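Local coordinates for protein regulator of nonsense transcripts 2 (Homo sapiens, PDB 4CEK) that serves as a factor of nonsense-mediated mRNA decay, a pathway that degrades transcripts with premature stop codons, and carries three MIF4G domains, at residues Asn144-Lys148 / Ala149-Lys153; Arg218-Gly221 / Glu222-Phe226; Phe265-Pro268 / Glu269-Leu272. One frame throughout, in Å; residues are numbered along the deposited sequence.

Interaction 1: residues Asn144-Lys148 / Ala149-Lys153; sequences NMNTK and ANRKK
Thr147 O takes two backbone N-H groups from the first turn of helix 148-159: Arg151 N at 2.7 Å, and Asn150 N through a bent, weak bond. Although Thr147 occupies the N-cap position, its side chain makes no capping bond; OG1 donates to Asn146 O instead. The loop is tied down by two side chains reaching back from the helix. Asn150 ND2 donates to Met145 O over 2.7 Å, nearly straight at 162°, on a carbonyl lone pair and in the plane of its own amide. CG of Asn150 stands anti to its carbonyl carbon (chi1 -80°), which sends the amide back toward the loop. Arg151 bends at chi3 (-64°) and passes NH1 to Asn146 OD1, also 2.7 Å, coming from above the amide plane; the two flat groups stand almost perpendicular. Lys148 CA lies over one face of the guanidinium, 3.4 Å from Arg151 NH2. Arg151 NE also forms a salt bridge with Asp185, while Met145 and Asn150 pack on Val118 of helix 110-124. The Asp185 carboxylate probably offsets the guanidinium charge, and the two grips, at NH1 and NE, probably limit how the group can turn.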
loop_
_atom_site.group_PDB
_atom_site.type_symbol
_atom_site.label_atom_id
_atom_site.label_comp_id
_atom_site.label_asym_id
_atom_site.label_seq_id
_atom_site.Cartn_x
_atom_site.Cartn_y
_atom_site.Cartn_z
ATOM N N ASN A 144 -3.691 -16.654 18.210
ATOM C CA ASN A 144 -4.769 -17.644 18.113
ATOM C C ASN A 144 -5.010 -18.222 16.727
ATOM O O ASN A 144 -5.803 -19.171 16.576
ATOM C CB ASN A 144 -6.067 -17.020 18.625
ATOM C CG ASN A 144 -5.853 -16.219 19.892
ATOM O OD1 ASN A 144 -5.068 -16.607 20.748
ATOM N ND2 ASN A 144 -6.525 -15.090 20.004
ATOM N N MET A 145 -4.353 -17.667 15.707
ATOM C CA MET A 145 -4.772 -17.942 14.318
ATOM C C MET A 145 -3.645 -18.185 13.343
ATOM O O MET A 145 -3.907 -18.516 12.201
ATOM C CB MET A 145 -5.612 -16.787 13.764
ATOM C CG MET A 145 -6.620 -16.223 14.738
ATOM S SD MET A 145 -7.474 -14.800 14.070
ATOM C CE MET A 145 -8.302 -15.597 12.725
ATOM N N ASN A 146 -2.408 -18.024 13.777
ATOM C CA ASN A 146 -1.283 -18.177 12.886
ATOM C C ASN A 146 -1.165 -19.607 12.310
ATOM O O ASN A 146 -1.052 -20.594 13.023
ATOM C CB ASN A 146 -0.002 -17.764 13.591
ATOM C CG ASN A 146 1.123 -17.551 12.624
ATOM O OD1 ASN A 146 0.902 -17.573 11.415
ATOM N ND2 ASN A 146 2.331 -17.335 13.137
ATOM N N THR A 147 -1.176 -19.687 10.992
ATOM C CA THR A 147 -1.337 -20.936 10.270
ATOM C C THR A 147 -1.116 -20.556 8.816
ATOM O O THR A 147 -1.742 -19.608 8.327
ATOM C CB THR A 147 -2.759 -21.469 10.449
ATOM O OG1 THR A 147 -2.868 -22.123 11.724
ATOM C CG2 THR A 147 -3.137 -22.404 9.325
ATOM N N LYS A 148 -0.192 -21.250 8.161
ATOM C CA LYS A 148 0.080 -21.073 6.748
ATOM C C LYS A 148 -1.200 -20.752 5.964
ATOM O O LYS A 148 -1.280 -19.710 5.310
ATOM C CB LYS A 148 0.758 -22.321 6.164
ATOM C CG LYS A 148 1.680 -22.018 4.987
ATOM C CD LYS A 148 1.792 -23.196 4.023
ATOM C CE LYS A 148 2.515 -22.802 2.739
ATOM N NZ LYS A 148 3.286 -23.930 2.137
ATOM N N ALA A 149 -2.200 -21.615 6.071
ATOM C CA ALA A 149 -3.483 -21.401 5.405
ATOM C C ALA A 149 -4.146 -20.071 5.797
ATOM O O ALA A 149 -4.851 -19.446 4.998
ATOM C CB ALA A 149 -4.434 -22.551 5.703
ATOM N N ASN A 150 -3.949 -19.686 7.048
ATOM C CA ASN A 150 -4.553 -18.485 7.595
ATOM C C ASN A 150 -3.781 -17.225 7.199
ATOM O O ASN A 150 -4.372 -16.157 7.079
ATOM C CB ASN A 150 -4.677 -18.579 9.134
ATOM C CG ASN A 150 -5.889 -19.402 9.584
ATOM O OD1 ASN A 150 -6.687 -19.863 8.759
ATOM N ND2 ASN A 150 -6.053 -19.557 10.908
ATOM N N ARG A 151 -2.469 -17.350 7.018
ATOM C CA ARG A 151 -1.673 -16.230 6.575
ATOM C C ARG A 151 -2.053 -15.901 5.114
ATOM O O ARG A 151 -2.042 -14.732 4.713
ATOM C CB ARG A 151 -0.179 -16.504 6.764
ATOM C CG ARG A 151 0.204 -16.595 8.228
ATOM C CD ARG A 151 1.709 -16.476 8.487
ATOM N NE ARG A 151 2.445 -17.596 7.892
ATOM C CZ ARG A 151 2.426 -18.862 8.336
ATOM N NH1 ARG A 151 1.706 -19.225 9.408
ATOM N NH2 ARG A 151 3.119 -19.787 7.683
ATOM N N LYS A 152 -2.418 -16.916 4.339
ATOM C CA LYS A 152 -2.788 -16.711 2.952
ATOM C C LYS A 152 -4.139 -16.029 2.870
ATOM O O LYS A 152 -4.383 -15.215 1.983
ATOM C CB LYS A 152 -2.877 -18.033 2.179
ATOM C CG LYS A 152 -1.596 -18.486 1.506
ATOM C CD LYS A 152 -1.862 -19.692 0.584
ATOM C CE LYS A 152 -1.990 -21.016 1.354
ATOM N NZ LYS A 152 -3.072 -21.900 0.827
ATOM N N LYS A 153 -5.045 -16.417 3.748
ATOM C CA LYS A 153 -6.342 -15.771 3.806
ATOM C C LYS A 153 -6.201 -14.321 4.262
ATOM O O LYS A 153 -6.893 -13.471 3.744
ATOM C CB LYS A 153 -7.299 -16.543 4.714
ATOM C CG LYS A 153 -8.206 -17.513 3.964
ATOM C CD LYS A 153 -8.856 -18.566 4.871
ATOM C CE LYS A 153 -10.389 -18.595 4.742
ATOM N NZ LYS A 153 -10.946 -19.005 3.408
#

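Interaction 2: residues Arg218-Gly221 / Glu222-Phe226; sequences RFIG and ELTKF
This is a contact within a single helix, one turn against the next near the C-terminal end of helix 210-225, and its centre lies about 4 Å from the centre of the chain. Backbone bonds of the i to i+4 kind run through it: Leu223 N meets Phe219 O at 3.1 Å and 174°, and Glu222 N and Lys225 N reach Arg218 O and Gly221 O in the same way. Thr224 adds a side-chain bond. A chi1 of -60° puts its OG1 anti to the carbonyl carbon, beside the backbone N, from where it reaches back to donate to Ile220 O at 2.6 Å from above the carbonyl plane. That oxygen also receives a weak bond from Thr224 N, so one residue grips it twice; the same hydroxyl bonds to Thr234 in the next helix. On the apolar side, Leu223 CD1 approaches Phe219 CD1 obliquely at 3.8 Å, and both side chains rest on Leu194 of helix 185-203. Lys225, bent at chi3, swings NZ to Glu222 OE2 at 2.7 Å in a salt bridge that meets the carboxylate from above its plane. Glu222 OE1 bonds to Tyr18, and Lys225 NZ also reaches Thr259 O. With helix 185-203 on its apolar side, this is helix-on-helix packing within an all-helical MIF4G domain, a HEAT-like fold of antiparallel helical pairs.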
loop_
_atom_site.group_PDB
_atom_site.type_symbol
_atom_site.label_atom_id
_atom_site.label_comp_id
_atom_site.label_asym_id
_atom_site.label_seq_id
_atom_site.Cartn_x
_atom_site.Cartn_y
_atom_site.Cartn_z
ATOM N N ARG A 218 -1.852 3.968 -3.714
ATOM C CA ARG A 218 -1.876 4.415 -2.301
ATOM C C ARG A 218 -1.393 3.339 -1.316
ATOM O O ARG A 218 -0.653 3.650 -0.374
ATOM C CB ARG A 218 -3.273 4.880 -1.868
ATOM C CG ARG A 218 -3.701 6.212 -2.478
ATOM C CD ARG A 218 -4.975 6.728 -1.840
ATOM N NE ARG A 218 -5.837 7.392 -2.819
ATOM C CZ ARG A 218 -5.887 8.709 -3.041
ATOM N NH1 ARG A 218 -5.112 9.553 -2.352
ATOM N NH2 ARG A 218 -6.714 9.185 -3.971
ATOM N N PHE A 219 -1.790 2.088 -1.557
ATOM C CA PHE A 219 -1.389 0.955 -0.702
ATOM C C PHE A 219 0.120 0.790 -0.770
ATOM O O PHE A 219 0.758 0.763 0.243
ATOM C CB PHE A 219 -2.120 -0.337 -1.122
ATOM C CG PHE A 219 -2.412 -1.308 0.017
ATOM C CD1 PHE A 219 -1.732 -1.242 1.254
ATOM C CD2 PHE A 219 -3.401 -2.303 -0.144
ATOM C CE1 PHE A 219 -2.011 -2.132 2.280
ATOM C CE2 PHE A 219 -3.663 -3.215 0.887
ATOM C CZ PHE A 219 -2.971 -3.126 2.099
ATOM N N ILE A 220 0.706 0.848 -1.961
ATOM C CA ILE A 220 2.161 0.820 -2.080
ATOM C C ILE A 220 2.825 1.972 -1.315
ATOM O O ILE A 220 3.911 1.820 -0.666
ATOM C CB ILE A 220 2.605 0.842 -3.562
ATOM C CG1 ILE A 220 2.192 -0.487 -4.220
ATOM C CG2 ILE A 220 4.096 1.074 -3.634
ATOM C CD1 ILE A 220 2.317 -0.616 -5.740
ATOM N N GLY A 221 2.175 3.137 -1.351
ATOM C CA GLY A 221 2.710 4.284 -0.625
ATOM C C GLY A 221 2.738 4.071 0.862
ATOM O O GLY A 221 3.696 4.431 1.534
ATOM N N GLU A 222 1.659 3.542 1.408
ATOM C CA GLU A 222 1.582 3.315 2.878
ATOM C C GLU A 222 2.631 2.276 3.334
ATOM O O GLU A 222 3.386 2.477 4.293
ATOM C CB GLU A 222 0.172 2.854 3.245
ATOM C CG GLU A 222 -0.868 3.982 3.253
ATOM C CD GLU A 222 -0.420 5.143 4.145
ATOM O OE1 GLU A 222 0.185 4.896 5.209
ATOM O OE2 GLU A 222 -0.605 6.318 3.772
ATOM N N LEU A 223 2.744 1.220 2.548
ATOM C CA LEU A 223 3.741 0.186 2.755
ATOM C C LEU A 223 5.154 0.710 2.637
ATOM O O LEU A 223 6.051 0.187 3.279
ATOM C CB LEU A 223 3.482 -0.983 1.779
ATOM C CG LEU A 223 2.278 -1.839 2.231
ATOM C CD1 LEU A 223 1.773 -2.730 1.137
ATOM C CD2 LEU A 223 2.648 -2.661 3.475
ATOM N N THR A 224 5.364 1.755 1.836
ATOM C CA THR A 224 6.700 2.313 1.657
ATOM C C THR A 224 7.074 3.053 2.923
ATOM O O THR A 224 8.239 2.964 3.410
ATOM C CB THR A 224 6.741 3.297 0.458
ATOM O OG1 THR A 224 6.376 2.596 -0.741
ATOM C CG2 THR A 224 8.123 3.915 0.264
ATOM N N LYS A 225 6.104 3.812 3.456
ATOM C CA LYS A 225 6.340 4.565 4.701
ATOM C C LYS A 225 6.657 3.608 5.851
ATOM O O LYS A 225 7.363 3.977 6.751
ATOM C CB LYS A 225 5.164 5.529 5.051
ATOM C CG LYS A 225 5.142 6.815 4.190
ATOM C CD LYS A 225 3.936 7.754 4.435
ATOM C CE LYS A 225 2.593 7.098 4.164
ATOM N NZ LYS A 225 1.425 8.054 4.113
ATOM N N PHE A 226 6.146 2.379 5.795
ATOM C CA PHE A 226 6.469 1.361 6.795
ATOM C C PHE A 226 7.731 0.513 6.468
ATOM O O PHE A 226 8.066 -0.414 7.216
ATOM C CB PHE A 226 5.249 0.447 6.998
ATOM C CG PHE A 226 4.237 1.009 7.957
ATOM C CD1 PHE A 226 4.525 1.085 9.291
ATOM C CD2 PHE A 226 3.020 1.451 7.513
ATOM C CE1 PHE A 226 3.617 1.607 10.180
ATOM C CE2 PHE A 226 2.102 1.964 8.371
ATOM C CZ PHE A 226 2.394 2.040 9.714
#

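Interaction 3: residues Phe265-Pro268 / Glu269-Leu272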
loop_
_atom_site.group_PDB
_atom_site.type_symbol
_atom_site.label_atom_id
_atom_site.label_comp_id
_atom_site.label_asym_id
_atom_site.label_seq_id
_atom_site.Cartn_x
_atom_site.Cartn_y
_atom_site.Cartn_z
ATOM N N PHE A 265 11.533 12.062 -0.215
ATOM C CA PHE A 265 12.323 13.285 -0.439
ATOM C C PHE A 265 13.124 13.608 0.829
ATOM O O PHE A 265 14.272 13.943 0.759
ATOM C CB PHE A 265 11.416 14.460 -0.870
ATOM C CG PHE A 265 12.163 15.708 -1.227
ATOM C CD1 PHE A 265 12.661 15.887 -2.492
ATOM C CD2 PHE A 265 12.365 16.700 -0.293
ATOM C CE1 PHE A 265 13.367 17.042 -2.835
ATOM C CE2 PHE A 265 13.063 17.872 -0.626
ATOM C CZ PHE A 265 13.573 18.033 -1.902
ATOM N N ARG A 266 12.525 13.449 1.990
ATOM C CA ARG A 266 13.197 13.799 3.234
ATOM C C ARG A 266 14.260 12.781 3.707
ATOM O O ARG A 266 15.247 13.149 4.338
ATOM C CB ARG A 266 12.148 14.065 4.313
ATOM C CG ARG A 266 11.357 15.318 3.995
ATOM C CD ARG A 266 10.184 15.520 4.918
ATOM N NE ARG A 266 9.421 16.697 4.499
ATOM C CZ ARG A 266 8.268 17.109 5.040
ATOM N NH1 ARG A 266 7.697 16.438 6.041
ATOM N NH2 ARG A 266 7.677 18.195 4.553
ATOM N N SER A 267 14.064 11.512 3.384
ATOM C CA SER A 267 15.001 10.466 3.764
ATOM C C SER A 267 16.326 10.643 3.022
ATOM O O SER A 267 16.343 10.792 1.801
ATOM C CB SER A 267 14.374 9.094 3.467
ATOM O OG SER A 267 13.164 8.934 4.200
ATOM N N PRO A 268 17.449 10.645 3.748
ATOM C CA PRO A 268 18.741 10.925 3.098
ATOM C C PRO A 268 19.135 9.927 2.007
ATOM O O PRO A 268 19.732 10.302 1.003
ATOM C CB PRO A 268 19.747 10.861 4.248
ATOM C CG PRO A 268 19.014 10.335 5.430
ATOM C CD PRO A 268 17.563 10.575 5.209
ATOM N N GLU A 269 18.769 8.666 2.211
ATOM C CA GLU A 269 19.083 7.594 1.274
ATOM C C GLU A 269 18.469 7.843 -0.086
ATOM O O GLU A 269 19.084 7.539 -1.122
ATOM C CB GLU A 269 18.558 6.262 1.811
ATOM C CG GLU A 269 19.151 5.853 3.156
ATOM C CD GLU A 269 18.316 6.276 4.362
ATOM O OE1 GLU A 269 17.827 7.435 4.421
ATOM O OE2 GLU A 269 18.172 5.441 5.276
ATOM N N SER A 270 17.247 8.383 -0.071
ATOM C CA SER A 270 16.426 8.538 -1.282
ATOM C C SER A 270 16.299 9.960 -1.788
ATOM O O SER A 270 15.795 10.153 -2.897
ATOM C CB SER A 270 15.017 7.987 -1.024
ATOM O OG SER A 270 14.609 8.307 0.281
ATOM N N HIS A 271 16.741 10.934 -0.985
ATOM C CA HIS A 271 16.535 12.348 -1.267
ATOM C C HIS A 271 16.943 12.747 -2.655
ATOM O O HIS A 271 16.144 13.344 -3.408
ATOM C CB HIS A 271 17.259 13.228 -0.238
ATOM C CG HIS A 271 17.330 14.689 -0.644
ATOM N ND1 HIS A 271 18.484 15.360 -0.721
ATOM C CD2 HIS A 271 16.333 15.577 -1.050
ATOM C CE1 HIS A 271 18.242 16.606 -1.147
ATOM N NE2 HIS A 271 16.928 16.732 -1.349
ATOM N N LEU A 272 18.167 12.393 -3.020
ATOM C CA LEU A 272 18.781 12.847 -4.266
ATOM C C LEU A 272 18.086 12.294 -5.476
ATOM O O LEU A 272 17.969 12.963 -6.499
ATOM C CB LEU A 272 20.290 12.477 -4.294
ATOM C CG LEU A 272 21.134 12.700 -5.581
ATOM C CD1 LEU A 272 22.608 12.986 -5.290
ATOM C CD2 LEU A 272 21.018 11.508 -6.537
#
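The aromatic contact comes first: His271 sets its ring edge against the face of Phe265, a T-shaped pair with centroids 4.8 Å apart and planes at 88°. CD2 of His271 sits over the centre of the phenyl ring, while His271 NE2 comes within 3.6 Å of Phe265 CZ. Both rings leave their backbones with CG anti to N (chi1 -175° for Phe265 and 168° for His271), and the side chains run side by side. Replacing Phe265 with an alanine would probably take away the face on which the His271 edge rests, leaving the imidazole freer to turn. Backbone contacts lie beside the pair. Phe265 O accepts a CA-H...O contact from His271 CA at 3.4 Å, and Ser267 O takes Ser270 N at 3.2 Å, plus a weak bond from His271 N. Two serines complete the polar part: Ser267 CB and Ser270 OG touch at 3.3 Å, but their hydroxyls bond back to Phe263 O and Leu264 O, near the end of helix 247-266. At the corner Glu269, bent at chi2, lays OE1 alongside the proline ring, 3.2 Å from Pro268 CD. The chemistry implies a tight helix-to-helix turn held by Ser267 O, which takes two backbone N-H groups, and by serine hydroxyls bonded back to carbonyls of helix 247-266, with a CH edge of the imidazole facing the phenyl pi cloud.

Along the chain the contacts follow one another as interaction 1, interaction 2 and interaction 3, all within the MIF4G domain of a chain that is mostly helix. Interaction 1 joins helix 131-144 to helix 148-159, interaction 2 lies almost wholly within helix 210-225, and interaction 3 turns from helix 247-266 into helix 268-287. The centres of interactions 1 and 3 are about 36 Å apart; that of interaction 2 is about 23 Å from the first and 16 Å from the third. None touches another, yet helix 247-266 packs against 218-226 and ends at interaction 3. Two helix-connecting turns thus lie on opposite sides of the chain's centre, with the buried contact in helix 210-225 near that centre.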